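Local atomic coordinates of type III effector NopAA (Sinorhizobium fredii USDA 257, PDB entry 6SDU), a protein that hydrolyses xyloglucan, a plant cell-wall polysaccharide, acting as a family 12 glycoside hydrolase associated with the symbiotic type III secretion system. Residues 26-31 / 35-40; 60-65 / 70-75. All coordinates share one frame; numbering follows the deposited sequence.

Contact 1 (26-31 / 35-40); sequences YGSFSR and SWNNDV
S28-R31 and S35-V40 run antiparallel, with 171° between their directions and 4.5 Å between the axes of the short strands. The hairpin they form makes one edge of the larger sheet of the β-sandwich. F29 and W36 are a hydrogen-bonded pair: W36 N donates a hydrogen bond to F29 O at 2.8 Å and W36 O accepts one from F29 N. S28 with N37, and S30 with S35, are the flanking non-hydrogen-bonded pairs. Further on, N38 N meets G27 O almost straight, at 2.9 Å. There the second strand kinks in an inverse γ-turn centred on N38, whose own carbonyl receives Y26 N at 2.7 Å from well above its plane.

F29 and W36 extend side by side on the face turned to the opposing sheet, F29 CD2 resting 3.5 Å from W36 CE3. Their rings are inclined by 34°, neither stacked nor edge-to-face. With CG anti to the backbone N (chi1 170°), the F29 ring extends along the indole toward R31, and it stacks on W20 as well; W36 meets W58 edge-to-face. On the reverse face the contacts are small and polar-edged: S28 CB touches N37 OD1, and S30 CB faces S35 CB at 3.8 Å. The Y26 ring lies with one face over D39 CA and V40 N, while its CD1 is 3.4 Å from D39 OD1; the phenol ring and the carboxylate are inclined to each other.

N38 is buried, but its amide is satisfied by Q48 through OD1 and by A24 O through ND2. The hairpin is thus two-sided: aromatic rings anchor it to the sandwich interior, whereas serines, N37 and the Y26 phenol ring suit a partly solvated edge.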
loop_
_atom_site.group_PDB
_atom_site.type_symbol
_atom_site.label_atom_id
_atom_site.label_comp_id
_atom_site.label_asym_id
_atom_site.label_seq_id
_atom_site.Cartn_x
_atom_site.Cartn_y
_atom_site.Cartn_z
ATOM N N TYR A 26 -7.169 10.098 11.743
ATOM C CA TYR A 26 -5.735 10.227 12.012
ATOM C C TYR A 26 -5.330 9.760 13.409
ATOM O O TYR A 26 -4.224 10.093 13.864
ATOM C CB TYR A 26 -5.234 11.655 11.753
ATOM C CG TYR A 26 -5.250 11.992 10.260
ATOM C CD1 TYR A 26 -4.201 11.598 9.416
ATOM C CD2 TYR A 26 -6.349 12.653 9.686
ATOM C CE1 TYR A 26 -4.231 11.888 8.049
ATOM C CE2 TYR A 26 -6.382 12.948 8.336
ATOM C CZ TYR A 26 -5.323 12.559 7.521
ATOM O OH TYR A 26 -5.362 12.857 6.178
ATOM N N GLY A 27 -6.184 8.995 14.091
ATOM C CA GLY A 27 -5.777 8.369 15.340
ATOM C C GLY A 27 -4.597 7.437 15.102
ATOM O O GLY A 27 -4.487 6.812 14.049
ATOM N N SER A 28 -3.644 7.433 16.036
ATOM C CA SER A 28 -2.449 6.625 15.854
ATOM C C SER A 28 -2.022 5.982 17.170
ATOM O O SER A 28 -2.376 6.427 18.262
ATOM C CB SER A 28 -1.310 7.434 15.252
ATOM O OG SER A 28 -1.183 8.628 15.987
ATOM N N PHE A 29 -1.296 4.879 17.029
ATOM C CA PHE A 29 -0.777 4.083 18.126
ATOM C C PHE A 29 0.529 3.459 17.642
ATOM O O PHE A 29 0.693 3.221 16.446
ATOM C CB PHE A 29 -1.837 3.047 18.508
ATOM C CG PHE A 29 -1.380 1.985 19.462
ATOM C CD1 PHE A 29 -1.401 2.213 20.827
ATOM C CD2 PHE A 29 -0.992 0.724 18.989
ATOM C CE1 PHE A 29 -1.012 1.215 21.717
ATOM C CE2 PHE A 29 -0.601 -0.279 19.864
ATOM C CZ PHE A 29 -0.612 -0.038 21.228
ATOM N N SER A 30 1.490 3.275 18.549
ATOM C CA SER A 30 2.748 2.629 18.192
ATOM C C SER A 30 3.176 1.696 19.311
ATOM O O SER A 30 2.924 1.978 20.486
ATOM C CB SER A 30 3.854 3.637 17.903
ATOM O OG SER A 30 3.961 4.529 18.986
ATOM N N ARG A 31 3.725 0.542 18.929
ATOM C CA ARG A 31 4.245 -0.449 19.864
ATOM C C ARG A 31 5.382 -1.213 19.187
ATOM O O ARG A 31 5.224 -1.665 18.048
ATOM C CB ARG A 31 3.154 -1.426 20.340
ATOM C CG ARG A 31 3.721 -2.468 21.315
ATOM C CD ARG A 31 2.655 -3.161 22.137
ATOM N NE ARG A 31 1.885 -2.232 22.967
ATOM C CZ ARG A 31 0.924 -2.608 23.816
ATOM N NH1 ARG A 31 0.576 -3.901 23.905
ATOM N NH2 ARG A 31 0.280 -1.685 24.534
ATOM N N SER A 35 3.735 1.181 13.984
ATOM C CA SER A 35 2.704 2.163 14.277
ATOM C C SER A 35 1.506 1.921 13.372
ATOM O O SER A 35 1.629 1.354 12.279
ATOM C CB SER A 35 3.223 3.608 14.155
ATOM O OG SER A 35 3.594 3.920 12.831
ATOM N N TRP A 36 0.332 2.296 13.873
ATOM C CA TRP A 36 -0.928 2.149 13.150
ATOM C C TRP A 36 -1.591 3.513 13.039
ATOM O O TRP A 36 -1.636 4.257 14.025
ATOM C CB TRP A 36 -1.850 1.154 13.856
ATOM C CG TRP A 36 -1.330 -0.279 13.862
ATOM C CD1 TRP A 36 -1.674 -1.291 12.991
ATOM C CD2 TRP A 36 -0.397 -0.854 14.789
ATOM N NE1 TRP A 36 -0.997 -2.447 13.318
ATOM C CE2 TRP A 36 -0.216 -2.212 14.419
ATOM C CE3 TRP A 36 0.302 -0.357 15.899
ATOM C CZ2 TRP A 36 0.649 -3.072 15.111
ATOM C CZ3 TRP A 36 1.147 -1.210 16.594
ATOM C CH2 TRP A 36 1.320 -2.556 16.191
ATOM N N ASN A 37 -2.102 3.842 11.846
ATOM C CA ASN A 37 -2.663 5.161 11.559
ATOM C C ASN A 37 -4.025 5.045 10.883
ATOM O O ASN A 37 -4.139 4.445 9.810
ATOM C CB ASN A 37 -1.697 5.952 10.679
ATOM C CG ASN A 37 -0.333 6.089 11.318
ATOM O OD1 ASN A 37 -0.095 7.040 12.069
ATOM N ND2 ASN A 37 0.566 5.124 11.056
ATOM N N ASN A 38 -5.049 5.629 11.517
ATOM C CA ASN A 38 -6.429 5.683 11.003
ATOM C C ASN A 38 -6.619 6.874 10.061
ATOM O O ASN A 38 -7.413 7.779 10.320
ATOM C CB ASN A 38 -7.417 5.755 12.162
ATOM C CG ASN A 38 -8.804 5.317 11.762
ATOM O OD1 ASN A 38 -8.955 4.480 10.883
ATOM N ND2 ASN A 38 -9.824 5.897 12.385
ATOM N N ASP A 39 -5.900 6.855 8.940
ATOM C CA ASP A 39 -5.879 8.007 8.031
ATOM C C ASP A 39 -7.142 8.080 7.177
ATOM O O ASP A 39 -7.387 7.176 6.367
ATOM C CB ASP A 39 -4.648 7.957 7.135
ATOM C CG ASP A 39 -3.380 8.233 7.885
ATOM O OD1 ASP A 39 -3.426 8.269 9.142
ATOM O OD2 ASP A 39 -2.342 8.441 7.209
ATOM N N VAL A 40 -7.962 9.123 7.406
ATOM C CA VAL A 40 -9.189 9.415 6.658
ATOM C C VAL A 40 -9.284 10.924 6.485
ATOM O O VAL A 40 -9.210 11.664 7.476
ATOM C CB VAL A 40 -10.480 8.930 7.349
ATOM C CG1 VAL A 40 -11.613 8.860 6.341
ATOM C CG2 VAL A 40 -10.283 7.627 8.035
#

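Contact 2 (60-65 / 70-75)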
loop_
_atom_site.group_PDB
_atom_site.type_symbol
_atom_site.label_atom_id
_atom_site.label_comp_id
_atom_site.label_asym_id
_atom_site.label_seq_id
_atom_site.Cartn_x
_atom_site.Cartn_y
_atom_site.Cartn_z
ATOM N N VAL A 60 -9.437 -3.211 10.172
ATOM C CA VAL A 60 -10.109 -1.935 9.943
ATOM C C VAL A 60 -11.444 -2.175 9.232
ATOM O O VAL A 60 -11.539 -3.009 8.319
ATOM C CB VAL A 60 -9.222 -0.962 9.144
ATOM C CG1 VAL A 60 -8.839 -1.576 7.802
ATOM C CG2 VAL A 60 -9.957 0.355 8.960
ATOM N N TRP A 61 -12.490 -1.481 9.688
ATOM C CA TRP A 61 -13.795 -1.439 9.025
ATOM C C TRP A 61 -14.082 -0.025 8.558
ATOM O O TRP A 61 -13.821 0.926 9.293
ATOM C CB TRP A 61 -14.905 -1.892 9.946
ATOM C CG TRP A 61 -16.295 -1.694 9.424
ATOM C CD1 TRP A 61 -17.083 -2.625 8.729
ATOM C CD2 TRP A 61 -17.127 -0.530 9.596
ATOM N NE1 TRP A 61 -18.322 -2.084 8.463
ATOM C CE2 TRP A 61 -18.391 -0.819 8.994
ATOM C CE3 TRP A 61 -16.937 0.713 10.201
ATOM C CZ2 TRP A 61 -19.438 0.115 8.948
ATOM C CZ3 TRP A 61 -18.001 1.644 10.171
ATOM C CH2 TRP A 61 -19.238 1.326 9.552
ATOM N N SER A 62 -14.590 0.124 7.337
ATOM C CA SER A 62 -14.793 1.457 6.787
ATOM C C SER A 62 -16.022 1.463 5.902
ATOM O O SER A 62 -16.240 0.521 5.147
ATOM C CB SER A 62 -13.537 1.915 5.998
ATOM O OG SER A 62 -13.569 3.295 5.659
ATOM N N ASP A 63 -16.816 2.526 5.997
ATOM C CA ASP A 63 -18.024 2.763 5.194
ATOM C C ASP A 63 -17.876 4.081 4.420
ATOM O O ASP A 63 -18.372 5.123 4.857
ATOM C CB ASP A 63 -19.251 2.809 6.145
ATOM C CG ASP A 63 -20.557 3.060 5.416
ATOM O OD1 ASP A 63 -20.542 3.225 4.180
ATOM O OD2 ASP A 63 -21.617 3.105 6.093
ATOM N N GLN A 64 -17.213 4.033 3.266
ATOM C CA GLN A 64 -16.947 5.206 2.435
ATOM C C GLN A 64 -17.917 5.279 1.255
ATOM O O GLN A 64 -18.276 4.238 0.678
ATOM C CB GLN A 64 -15.503 5.170 1.931
ATOM C CG GLN A 64 -14.492 5.126 3.079
ATOM C CD GLN A 64 -14.693 6.265 4.072
ATOM O OE1 GLN A 64 -14.945 7.401 3.669
ATOM N NE2 GLN A 64 -14.538 5.976 5.367
ATOM N N PRO A 65 -18.407 6.466 0.898
ATOM C CA PRO A 65 -19.433 6.553 -0.149
ATOM C C PRO A 65 -18.886 6.285 -1.542
ATOM O O PRO A 65 -17.683 6.412 -1.823
ATOM C CB PRO A 65 -19.930 7.996 -0.031
ATOM C CG PRO A 65 -18.708 8.751 0.410
ATOM C CD PRO A 65 -18.012 7.809 1.381
ATOM N N ILE A 70 -9.773 8.640 -3.541
ATOM C CA ILE A 70 -9.400 7.881 -2.349
ATOM C C ILE A 70 -9.805 8.653 -1.098
ATOM O O ILE A 70 -9.504 9.846 -0.964
ATOM C CB ILE A 70 -7.891 7.579 -2.382
ATOM C CG1 ILE A 70 -7.611 6.588 -3.498
ATOM C CG2 ILE A 70 -7.380 6.971 -1.087
ATOM C CD1 ILE A 70 -6.195 6.470 -3.745
ATOM N N LYS A 71 -10.507 7.982 -0.175
ATOM C CA LYS A 71 -10.955 8.631 1.054
ATOM C C LYS A 71 -10.040 8.369 2.234
ATOM O O LYS A 71 -9.941 9.221 3.122
ATOM C CB LYS A 71 -12.375 8.182 1.459
ATOM C CG LYS A 71 -13.386 8.113 0.335
ATOM C CD LYS A 71 -13.540 9.456 -0.329
ATOM C CE LYS A 71 -14.718 9.424 -1.284
ATOM N NZ LYS A 71 -14.638 8.345 -2.332
ATOM N N SER A 72 -9.370 7.216 2.275
ATOM C CA SER A 72 -8.654 6.832 3.472
ATOM C C SER A 72 -7.540 5.851 3.135
ATOM O O SER A 72 -7.556 5.185 2.094
ATOM C CB SER A 72 -9.630 6.218 4.474
ATOM O OG SER A 72 -10.137 4.988 3.961
ATOM N N TYR A 73 -6.552 5.792 4.020
ATOM C CA TYR A 73 -5.494 4.784 3.956
ATOM C C TYR A 73 -5.161 4.337 5.369
ATOM O O TYR A 73 -4.120 4.715 5.924
ATOM C CB TYR A 73 -4.250 5.312 3.234
ATOM C CG TYR A 73 -3.126 4.274 3.037
ATOM C CD1 TYR A 73 -3.368 3.048 2.415
ATOM C CD2 TYR A 73 -1.822 4.541 3.459
ATOM C CE1 TYR A 73 -2.343 2.110 2.226
ATOM C CE2 TYR A 73 -0.784 3.612 3.278
ATOM C CZ TYR A 73 -1.046 2.402 2.666
ATOM O OH TYR A 73 -0.015 1.480 2.504
ATOM N N PRO A 74 -6.047 3.561 6.003
ATOM C CA PRO A 74 -5.674 2.915 7.273
ATOM C C PRO A 74 -4.467 2.013 7.057
ATOM O O PRO A 74 -4.434 1.202 6.121
ATOM C CB PRO A 74 -6.913 2.090 7.638
ATOM C CG PRO A 74 -7.663 1.923 6.354
ATOM C CD PRO A 74 -7.411 3.198 5.584
ATOM N N HIS A 75 -3.457 2.153 7.909
ATOM C CA HIS A 75 -2.260 1.380 7.613
ATOM C C HIS A 75 -1.426 1.179 8.857
ATOM O O HIS A 75 -1.554 1.897 9.847
ATOM C CB HIS A 75 -1.420 2.042 6.532
ATOM C CG HIS A 75 -0.780 3.321 6.974
ATOM N ND1 HIS A 75 -1.441 4.529 6.937
ATOM C CD2 HIS A 75 0.465 3.585 7.435
ATOM C CE1 HIS A 75 -0.633 5.484 7.360
ATOM N NE2 HIS A 75 0.524 4.936 7.683
#
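The Q64 carboxamide lies beside the aliphatic start of K71, its OE1 3.5 Å from K71 CB. That carbon lies over one face of the amide, while NE2 donates in the amide plane to S62 OG at 2.9 Å and OE1 takes the N-H of G46, so both ends of the buried amide are held and its flip is fixed. Two further flat groups belong to 70-75 alone: H75 CB sits 3.7 Å above one face of the Y73 ring, toward its rim, and the H75 imidazole sends ND1 in its own plane to Y73 O.

Q64 and K71 slide past one another in opposite directions. Bends at chi2 and chi4 (-59° and -56°) curl the lysine so that its NZ reaches the carbonyls of T67, G69 and T219; three main-chain oxygens grip the amine, which would offset the cost of burying a charged lysine, and P65 O, at 3.6 Å from K71 NZ, stands near without bonding. The segments take in the end of strand 57-62, the start of strand 72-83 and the loop residues beside them, on the two facing sheets of the β-jelly-roll sandwich of family 12 hydrolases, and side chains of the interior fill the gap between them.

Next along the segments, S62 OG and S72 OG stay 4.2 Å apart, too far to bond directly. Q48 bridges them, its OE1 hydrogen-bonded to both hydroxyls. Past the serines the contact becomes apolar: V60 meets the P74 ring roughly at a right angle, V60 CG2 lying 3.7 Å from P74 CB, with CG1 also against the ring. Y73, on the other side of its strand, touches E217, and I70 borders the bound glucose.

Contact 1 pairs neighbouring strands within the larger sheet, at its edge and partly open to solvent; contact 2 spans the sandwich from one sheet to the other and is buried. The first therefore rests on main-chain hydrogen bonds and aromatic rings, the second mainly on side chains, with most polar ends satisfied by residues around it. The two join where strands 34-40 and 72-83 lie next to each other: N37 N is 2.8 Å from H75 O and D39 O 2.8 Å from Y73 N, both probable hydrogen bonds. Q48 serves both, bonding N38 in one and the serine pair in the other. Contact 2 alone includes a residue of the glucose pocket.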